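Local coordinates for protein phthiocerol synthesis polyketide synthase type I PpsC (Mycobacterium tuberculosis, PDB 7AHB) that helps build phthiocerol lipids as a modular polyketide synthase, its acyltransferase domain probably loading extender units onto the acyl carrier protein, at residues 83-88 and 155-160; 105-110 and 166-171; 51-56 and 315-320. All coordinates share one frame; numbering follows the deposited sequence. Where two conformers were deposited one is given.

Overall arrangement
All three contacts belong to one acyltransferase chain, and contact 3 closes the longest loop, with contacts 1 and 2 nested inside it. Contact 3 pairs strands 49-53 and 313-316 of the five-stranded parallel sheet, about 5 Å from the chain centre. Contacts 1 and 2 lie farther out, 18 and 16 Å from that centre, and both use helix 153-167: contact 1 sets helix 72-89 against it, contact 2 the start of helix 106-126 against its far end. Their centres are 15 Å apart, and each is 20 Å from contact 3. Their segments alternate along the chain, and helix 153-167 packs against both other helices.

Contact 1: 83-88 and 155-160; sequences PEFVAQ and QGLRVT
Leu157 reaches from helix 153-167 toward Phe85 and Glu84 of helix 72-89. Its CB passes the amide of Gln88, a residue deposited in two conformers of which one is described. CG comes next to the ring, and then the two methyls divide the work. CD1 sits over one face of Phe85, 4.0 Å from the ring centroid and displaced toward the rim, while also touching CB of Glu84 at 3.7 Å. CD2 meets the outer part of the ring, 3.5 Å from CE1 of Phe85. With CG beside its own backbone N (chi1 -53°), Leu157 stands across the ring at about a right angle. Phe91 packs edge-to-face with the same ring.

The polar side begins at Gln88. NE2 of Gln88 gives a straight bond to OE2 of Glu84 at 2.7 Å, lying in the amide plane, and also reaches Ala154 O. OE1 of Gln88 lies against the backbone of Arg158, 3.1 Å from its CA, without a direct hydrogen bond. Instead OE1 accepts from a water, which in turn accepts from NH1 of Arg158 at the guanidinium edge. The NH2 nitrogen of Arg158 is bound to Glu254 O. The helix axes run roughly parallel, 10.5 Å apart and crossing at -28°: a helix-helix interface of the acyltransferase fold, apolar at Phe85 and Leu157 and water-bridged at Gln88 and Arg158.

Contact 2: 105-110 and 166-171; sequences GIEQIQ and LMAPLS
The amide of Gln110 meets Met167 at its nitrogen end, with NE2 of Gln110 3.8 Å from SD of Met167; neither face of the amide carries an atom of 166-171. The methionine, bent at its last torsion (chi3 65°), crosses the glutamine at about a right angle and brings CE near the same nitrogen. At the opposite end of this amide, OE1 of Gln110 is hydrogen-bonded to Arg163, which fixes how the group is turned. The second flat group is the carboxylate of Glu107. The methyl of Ala168 lies well off its plane on one side, 4.1 Å from OE2 of Glu107, a light touch without a polar bond.

Between these two, Ile106 makes the tightest approach. Its CG1 branch stands beside the backbone N (chi1 -56°) and carries CD1 to 3.3 Å from OG of Ser171, with CG1 scarcely farther off. CD1 also comes loosely toward the carbonyl of Met167, and Val237 touches both Ile106 and Met167. The hydroxyl of Ser171 has a polar link as well: a water lies 2.7 Å from its OG and accepts from the backbone N of Ile106 at 3.1 Å. No direct hydrogen bond joins the segments.

Gly105 holds the N-cap position, so that water takes up an N-H at the very start of helix 106-126. The arrangement is the packing of a helix N-terminus against a 3-10 turn, 168-170, at the surface of the acyltransferase fold.

Contact 3: 51-56 and 315-320; sequences FVYSGR and IEISAH
Ile317 fills the corner between the rings of Phe51 and Tyr53, at the end of a parallel strand pairing in the five-stranded sheet at the centre of the acyltransferase's alpha/beta fold. Its CD1 sits over one face of Phe51, 3.8 Å from the ring centroid and shifted to the rim. CG1 of Ile317 lies over a face of Tyr53, while CB of Ile317 comes within 3.6 Å of CE2 of Tyr53. CG1 stands beside the backbone N, and a turn at chi2 (-64°) brings CD1 over Phe51. On the Phe51 side, Ile315 runs alongside, its CD1 3.9 Å from CE1 of Phe51. Thr121 and Trp124 of helix 106-126 also touch Ile317, and the hydroxyl of Tyr53, bonded to Thr121, lies in the plane of the Phe51 ring at its edge.

Outward from this core, the backbones join by two nearly straight bonds: Val52 N to Ile315 O at 2.9 Å and Ile317 N to Val52 O at 2.8 Å. Val52 and Glu316 face the other side of the sheet, where Phe300 and Ile304 pack on Val52. Strand 49-53 is flanked on its other edge by strand 133-136, which leads into a GxSxG sequence consistent with a nucleophile elbow; Gly55 N is hydrogen-bonded to ND1 of His137, just before Ser138 within it.

Past the strands the surroundings turn polar, and CB of Ser54 lies 4.1 Å from OE2 of Glu316. Ser54 OG accepts from Arg56 N in an ST turn. The buried carboxylate of Glu316 takes Leu323 N on OE1 and Leu322 N on OE2. Within 315-320, Ser318 completes the grip: its OG donates to OE2 of Glu316 at 2.7 Å, from above the carboxylate plane.

Contact 1: 83-88 and 155-160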
loop_
_atom_site.group_PDB
_atom_site.type_symbol
_atom_site.label_atom_id
_atom_site.label_comp_id
_atom_site.label_asym_id
_atom_site.label_seq_id
_atom_site.Cartn_x
_atom_site.Cartn_y
_atom_site.Cartn_z
ATOM N N PRO A 83 12.661 17.450 -6.713
ATOM C CA PRO A 83 13.536 18.246 -5.836
ATOM C C PRO A 83 13.557 17.748 -4.398
ATOM O O PRO A 83 14.624 17.692 -3.768
ATOM C CB PRO A 83 12.958 19.674 -5.940
ATOM C CG PRO A 83 12.240 19.681 -7.239
ATOM C CD PRO A 83 11.659 18.285 -7.396
ATOM N N GLU A 84 12.396 17.415 -3.839
ATOM C CA GLU A 84 12.386 16.908 -2.473
ATOM C C GLU A 84 13.085 15.559 -2.374
ATOM O O GLU A 84 13.889 15.348 -1.464
ATOM C CB GLU A 84 10.952 16.836 -1.956
ATOM C CG GLU A 84 10.515 18.102 -1.247
ATOM C CD GLU A 84 11.344 18.384 0.015
ATOM O OE1 GLU A 84 12.205 19.273 -0.023
ATOM O OE2 GLU A 84 11.160 17.688 1.029
ATOM N N PHE A 85 12.844 14.659 -3.330
ATOM C CA PHE A 85 13.548 13.376 -3.333
ATOM C C PHE A 85 15.057 13.562 -3.327
ATOM O O PHE A 85 15.779 12.923 -2.544
ATOM C CB PHE A 85 13.169 12.554 -4.558
ATOM C CG PHE A 85 11.980 11.671 -4.356
ATOM C CD1 PHE A 85 11.761 11.031 -3.150
ATOM C CD2 PHE A 85 11.069 11.498 -5.361
ATOM C CE1 PHE A 85 10.664 10.239 -2.970
ATOM C CE2 PHE A 85 9.970 10.708 -5.177
ATOM C CZ PHE A 85 9.773 10.073 -3.994
ATOM N N VAL A 86 15.562 14.398 -4.240
ATOM C CA VAL A 86 17.003 14.617 -4.327
ATOM C C VAL A 86 17.546 15.036 -2.965
ATOM O O VAL A 86 18.551 14.501 -2.474
ATOM C CB VAL A 86 17.317 15.648 -5.429
ATOM C CG1 VAL A 86 18.718 16.203 -5.286
ATOM C CG2 VAL A 86 17.139 14.985 -6.796
ATOM N N ALA A 87 16.865 15.962 -2.310
ATOM C CA ALA A 87 17.346 16.494 -1.042
ATOM C C ALA A 87 16.891 15.689 0.175
ATOM O O ALA A 87 17.561 15.740 1.210
ATOM C CB ALA A 87 16.917 17.973 -0.894
ATOM N N GLN A 88 15.771 14.969 0.085
ATOM C CA GLN A 88 15.282 14.147 1.185
ATOM C C GLN A 88 15.703 12.684 1.076
ATOM O O GLN A 88 15.485 11.915 2.022
ATOM C CB GLN A 88 13.756 14.196 1.259
ATOM C CG GLN A 88 13.164 15.344 2.068
ATOM C CD GLN A 88 11.965 14.916 2.901
ATOM O OE1 GLN A 88 12.022 13.898 3.599
ATOM N NE2 GLN A 88 10.865 15.695 2.835
ATOM N N GLN A 155 5.780 15.874 3.400
ATOM C CA GLN A 155 5.683 15.160 4.665
ATOM C C GLN A 155 5.617 13.657 4.439
ATOM O O GLN A 155 6.170 12.883 5.228
ATOM C CB GLN A 155 4.454 15.633 5.442
ATOM C CG GLN A 155 4.619 17.001 6.101
ATOM C CD GLN A 155 3.364 17.480 6.779
ATOM O OE1 GLN A 155 2.251 17.228 6.303
ATOM N NE2 GLN A 155 3.530 18.206 7.886
ATOM N N GLY A 156 4.941 13.228 3.373
ATOM C CA GLY A 156 4.916 11.811 3.051
ATOM C C GLY A 156 6.293 11.247 2.765
ATOM O O GLY A 156 6.624 10.128 3.199
ATOM N N LEU A 157 7.104 11.992 1.998
ATOM C CA LEU A 157 8.475 11.555 1.766
ATOM C C LEU A 157 9.245 11.481 3.081
ATOM O O LEU A 157 10.007 10.534 3.322
ATOM C CB LEU A 157 9.180 12.493 0.790
ATOM C CG LEU A 157 8.529 12.797 -0.537
ATOM C CD1 LEU A 157 9.518 13.503 -1.476
ATOM C CD2 LEU A 157 7.946 11.601 -1.171
ATOM N N ARG A 158 9.063 12.488 3.939
ATOM C CA ARG A 158 9.774 12.539 5.208
ATOM C C ARG A 158 9.476 11.310 6.049
ATOM O O ARG A 158 10.397 10.647 6.538
ATOM C CB ARG A 158 9.402 13.824 5.957
ATOM C CG ARG A 158 9.916 13.894 7.383
ATOM C CD ARG A 158 11.396 13.849 7.434
ATOM N NE ARG A 158 11.925 13.956 8.793
ATOM C CZ ARG A 158 13.208 13.779 9.113
ATOM N NH1 ARG A 158 14.086 13.503 8.170
ATOM N NH2 ARG A 158 13.614 13.875 10.376
ATOM N N VAL A 159 8.193 10.992 6.244
ATOM C CA VAL A 159 7.840 9.802 7.015
ATOM C C VAL A 159 8.481 8.572 6.391
ATOM O O VAL A 159 9.013 7.701 7.088
ATOM C CB VAL A 159 6.310 9.631 7.103
ATOM C CG1 VAL A 159 5.985 8.312 7.753
ATOM C CG2 VAL A 159 5.682 10.798 7.860
ATOM N N THR A 160 8.378 8.458 5.063
ATOM C CA THR A 160 8.931 7.303 4.367
ATOM C C THR A 160 10.436 7.224 4.537
ATOM O O THR A 160 10.969 6.144 4.816
ATOM C CB THR A 160 8.559 7.362 2.891
ATOM O OG1 THR A 160 7.130 7.449 2.792
ATOM C CG2 THR A 160 9.014 6.145 2.164
HETATM O O HOH W 1 14.128 13.425 5.282
#

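Contact 2: 105-110 and 166-171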
loop_
_atom_site.group_PDB
_atom_site.type_symbol
_atom_site.label_atom_id
_atom_site.label_comp_id
_atom_site.label_asym_id
_atom_site.label_seq_id
_atom_site.Cartn_x
_atom_site.Cartn_y
_atom_site.Cartn_z
ATOM N N GLY A 105 17.605 -1.595 -1.916
ATOM C CA GLY A 105 17.573 -1.216 -0.515
ATOM C C GLY A 105 16.209 -0.708 -0.109
ATOM O O GLY A 105 15.469 -0.125 -0.902
ATOM N N ILE A 106 15.865 -0.966 1.159
ATOM C CA ILE A 106 14.522 -0.640 1.646
ATOM C C ILE A 106 14.234 0.849 1.481
ATOM O O ILE A 106 13.084 1.247 1.259
ATOM C CB ILE A 106 14.369 -1.089 3.117
ATOM C CG1 ILE A 106 14.682 -2.577 3.227
ATOM C CG2 ILE A 106 12.996 -0.795 3.630
ATOM C CD1 ILE A 106 14.161 -3.233 4.508
ATOM N N GLU A 107 15.246 1.699 1.624
ATOM C CA GLU A 107 14.994 3.136 1.520
ATOM C C GLU A 107 14.588 3.505 0.098
ATOM O O GLU A 107 13.589 4.197 -0.113
ATOM C CB GLU A 107 16.238 3.915 1.948
ATOM C CG GLU A 107 16.452 3.936 3.463
ATOM C CD GLU A 107 17.842 4.381 3.853
ATOM O OE1 GLU A 107 17.983 5.488 4.383
ATOM O OE2 GLU A 107 18.797 3.618 3.625
ATOM N N GLN A 108 15.375 3.074 -0.900
ATOM C CA GLN A 108 14.998 3.354 -2.287
ATOM C C GLN A 108 13.660 2.708 -2.649
ATOM O O GLN A 108 12.828 3.316 -3.344
ATOM C CB GLN A 108 16.095 2.887 -3.243
ATOM C CG GLN A 108 17.290 3.827 -3.270
ATOM C CD GLN A 108 18.183 3.599 -4.463
ATOM O OE1 GLN A 108 18.023 2.607 -5.182
ATOM N NE2 GLN A 108 19.113 4.545 -4.711
ATOM N N ILE A 109 13.433 1.477 -2.184
ATOM C CA ILE A 109 12.183 0.773 -2.487
ATOM C C ILE A 109 10.977 1.531 -1.930
ATOM O O ILE A 109 9.984 1.754 -2.633
ATOM C CB ILE A 109 12.246 -0.674 -1.953
ATOM C CG1 ILE A 109 13.187 -1.508 -2.828
ATOM C CG2 ILE A 109 10.880 -1.294 -1.913
ATOM C CD1 ILE A 109 13.530 -2.886 -2.244
ATOM N N GLN A 110 11.026 1.909 -0.654
ATOM C CA GLN A 110 9.885 2.594 -0.049
ATOM C C GLN A 110 9.700 4.003 -0.626
ATOM O O GLN A 110 8.565 4.436 -0.903
ATOM C CB GLN A 110 10.058 2.650 1.478
ATOM C CG GLN A 110 9.892 1.297 2.192
ATOM C CD GLN A 110 9.475 1.460 3.693
ATOM O OE1 GLN A 110 9.049 2.557 4.150
ATOM N NE2 GLN A 110 9.578 0.357 4.455
ATOM N N LEU A 166 15.269 3.644 9.357
ATOM C CA LEU A 166 15.251 2.881 10.596
ATOM C C LEU A 166 15.130 1.378 10.351
ATOM O O LEU A 166 15.675 0.592 11.119
ATOM C CB LEU A 166 14.100 3.361 11.489
ATOM C CG LEU A 166 14.220 4.820 11.959
ATOM C CD1 LEU A 166 13.052 5.230 12.816
ATOM C CD2 LEU A 166 15.522 4.993 12.749
ATOM N N MET A 167 14.402 0.964 9.327
ATOM C CA MET A 167 14.235 -0.441 9.028
ATOM C C MET A 167 15.381 -1.027 8.231
ATOM O O MET A 167 15.596 -2.237 8.314
ATOM C CB MET A 167 12.914 -0.634 8.272
ATOM C CG MET A 167 11.673 -0.312 9.114
ATOM S SD MET A 167 10.124 -0.297 8.177
ATOM C CE MET A 167 10.040 -2.019 7.712
ATOM N N ALA A 168 16.125 -0.211 7.502
ATOM C CA ALA A 168 17.173 -0.744 6.636
ATOM C C ALA A 168 18.179 -1.627 7.354
ATOM O O ALA A 168 18.545 -2.676 6.793
ATOM C CB ALA A 168 17.888 0.419 5.950
ATOM N N PRO A 169 18.681 -1.278 8.543
ATOM C CA PRO A 169 19.676 -2.152 9.190
ATOM C C PRO A 169 19.155 -3.548 9.480
ATOM O O PRO A 169 19.962 -4.465 9.667
ATOM C CB PRO A 169 20.028 -1.398 10.480
ATOM C CG PRO A 169 19.657 0.034 10.203
ATOM C CD PRO A 169 18.443 -0.036 9.303
ATOM N N LEU A 170 17.833 -3.732 9.518
ATOM C CA LEU A 170 17.202 -5.017 9.784
ATOM C C LEU A 170 17.096 -5.914 8.557
ATOM O O LEU A 170 16.755 -7.101 8.703
ATOM C CB LEU A 170 15.797 -4.797 10.349
ATOM C CG LEU A 170 15.784 -4.044 11.679
ATOM C CD1 LEU A 170 14.347 -3.726 12.138
ATOM C CD2 LEU A 170 16.521 -4.885 12.714
ATOM N N SER A 171 17.412 -5.394 7.375
ATOM C CA SER A 171 17.316 -6.152 6.133
ATOM C C SER A 171 17.887 -7.560 6.274
ATOM O O SER A 171 19.043 -7.751 6.683
ATOM C CB SER A 171 18.049 -5.413 5.003
ATOM O OG SER A 171 17.278 -4.297 4.568
HETATM O O HOH W 2 18.112 -2.485 2.741
#

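Contact 3: 51-56 and 315-320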
loop_
_atom_site.group_PDB
_atom_site.type_symbol
_atom_site.label_atom_id
_atom_site.label_comp_id
_atom_site.label_asym_id
_atom_site.label_seq_id
_atom_site.Cartn_x
_atom_site.Cartn_y
_atom_site.Cartn_z
ATOM N N PHE A 51 -9.656 4.662 -3.597
ATOM C CA PHE A 51 -8.276 4.419 -4.015
ATOM C C PHE A 51 -7.565 3.637 -2.920
ATOM O O PHE A 51 -7.573 4.063 -1.761
ATOM C CB PHE A 51 -7.507 5.713 -4.241
ATOM C CG PHE A 51 -7.709 6.338 -5.598
ATOM C CD1 PHE A 51 -8.836 6.071 -6.355
ATOM C CD2 PHE A 51 -6.768 7.226 -6.098
ATOM C CE1 PHE A 51 -9.019 6.675 -7.585
ATOM C CE2 PHE A 51 -6.945 7.821 -7.336
ATOM C CZ PHE A 51 -8.065 7.540 -8.077
ATOM N N VAL A 52 -6.916 2.531 -3.294
ATOM C CA VAL A 52 -6.240 1.642 -2.347
ATOM C C VAL A 52 -4.735 1.711 -2.596
ATOM O O VAL A 52 -4.267 1.396 -3.701
ATOM C CB VAL A 52 -6.742 0.199 -2.481
ATOM C CG1 VAL A 52 -5.921 -0.732 -1.608
ATOM C CG2 VAL A 52 -8.249 0.116 -2.147
ATOM N N TYR A 53 -3.975 2.063 -1.555
ATOM C CA TYR A 53 -2.525 2.234 -1.657
ATOM C C TYR A 53 -1.854 1.039 -0.991
ATOM O O TYR A 53 -1.984 0.836 0.224
ATOM C CB TYR A 53 -2.099 3.561 -1.038
ATOM C CG TYR A 53 -2.636 4.723 -1.842
ATOM C CD1 TYR A 53 -3.906 5.228 -1.605
ATOM C CD2 TYR A 53 -1.909 5.257 -2.879
ATOM C CE1 TYR A 53 -4.409 6.273 -2.343
ATOM C CE2 TYR A 53 -2.407 6.299 -3.641
ATOM C CZ TYR A 53 -3.660 6.800 -3.365
ATOM O OH TYR A 53 -4.165 7.829 -4.121
ATOM N N SER A 54 -1.167 0.233 -1.800
ATOM C CA SER A 54 -0.517 -0.968 -1.321
ATOM C C SER A 54 0.770 -0.617 -0.594
ATOM O O SER A 54 1.389 0.425 -0.832
ATOM C CB SER A 54 -0.214 -1.907 -2.482
ATOM O OG SER A 54 0.509 -3.024 -2.024
ATOM N N GLY A 55 1.178 -1.510 0.285
ATOM C CA GLY A 55 2.397 -1.349 1.039
ATOM C C GLY A 55 3.600 -2.051 0.462
ATOM O O GLY A 55 4.704 -1.940 1.007
ATOM N N ARG A 56 3.432 -2.779 -0.631
ATOM C CA ARG A 56 4.523 -3.548 -1.211
ATOM C C ARG A 56 5.105 -2.824 -2.418
ATOM O O ARG A 56 4.370 -2.316 -3.273
ATOM C CB ARG A 56 4.054 -4.942 -1.637
ATOM C CG ARG A 56 3.780 -5.956 -0.514
ATOM C CD ARG A 56 5.004 -6.207 0.399
ATOM N NE ARG A 56 4.929 -5.344 1.595
ATOM C CZ ARG A 56 3.990 -5.442 2.558
ATOM N NH1 ARG A 56 3.050 -6.387 2.474
ATOM N NH2 ARG A 56 3.987 -4.595 3.611
ATOM N N ILE A 315 -9.860 0.913 -6.797
ATOM C CA ILE A 315 -8.733 1.045 -7.723
ATOM C C ILE A 315 -7.456 0.952 -6.900
ATOM O O ILE A 315 -7.169 1.843 -6.085
ATOM C CB ILE A 315 -8.776 2.368 -8.500
ATOM C CG1 ILE A 315 -10.081 2.483 -9.254
ATOM C CG2 ILE A 315 -7.570 2.477 -9.480
ATOM C CD1 ILE A 315 -10.300 3.829 -9.917
ATOM N N GLU A 316 -6.675 -0.100 -7.126
ATOM C CA GLU A 316 -5.375 -0.220 -6.483
ATOM C C GLU A 316 -4.382 0.681 -7.215
ATOM O O GLU A 316 -4.204 0.567 -8.437
ATOM C CB GLU A 316 -4.896 -1.669 -6.476
ATOM C CG GLU A 316 -3.528 -1.833 -5.862
ATOM C CD GLU A 316 -3.053 -3.281 -5.903
ATOM O OE1 GLU A 316 -3.939 -4.177 -5.954
ATOM O OE2 GLU A 316 -1.810 -3.515 -5.911
ATOM N N ILE A 317 -3.732 1.564 -6.463
ATOM C CA ILE A 317 -2.814 2.543 -7.018
ATOM C C ILE A 317 -1.406 1.969 -6.862
ATOM O O ILE A 317 -0.726 2.231 -5.860
ATOM C CB ILE A 317 -2.945 3.898 -6.309
ATOM C CG1 ILE A 317 -4.391 4.375 -6.339
ATOM C CG2 ILE A 317 -2.017 4.933 -6.995
ATOM C CD1 ILE A 317 -4.943 4.656 -7.713
ATOM N N SER A 318 -0.979 1.142 -7.809
ATOM C CA SER A 318 0.291 0.441 -7.671
ATOM C C SER A 318 0.870 0.198 -9.058
ATOM O O SER A 318 0.207 0.400 -10.086
ATOM C CB SER A 318 0.129 -0.902 -6.922
ATOM O OG SER A 318 -0.652 -1.799 -7.691
ATOM N N ALA A 319 2.122 -0.273 -9.069
ATOM C CA ALA A 319 2.783 -0.667 -10.313
ATOM C C ALA A 319 2.339 -2.049 -10.803
ATOM O O ALA A 319 2.501 -2.361 -11.992
ATOM C CB ALA A 319 4.300 -0.666 -10.120
ATOM N N HIS A 320 1.775 -2.882 -9.914
ATOM C CA HIS A 320 1.313 -4.193 -10.311
ATOM C C HIS A 320 0.269 -4.638 -9.302
ATOM O O HIS A 320 0.533 -4.549 -8.091
ATOM C CB HIS A 320 2.450 -5.222 -10.370
ATOM C CG HIS A 320 1.994 -6.601 -10.745
ATOM N ND1 HIS A 320 1.672 -6.959 -12.038
ATOM C CD2 HIS A 320 1.778 -7.702 -9.986
ATOM C CE1 HIS A 320 1.280 -8.221 -12.061
ATOM N NE2 HIS A 320 1.342 -8.696 -10.829
#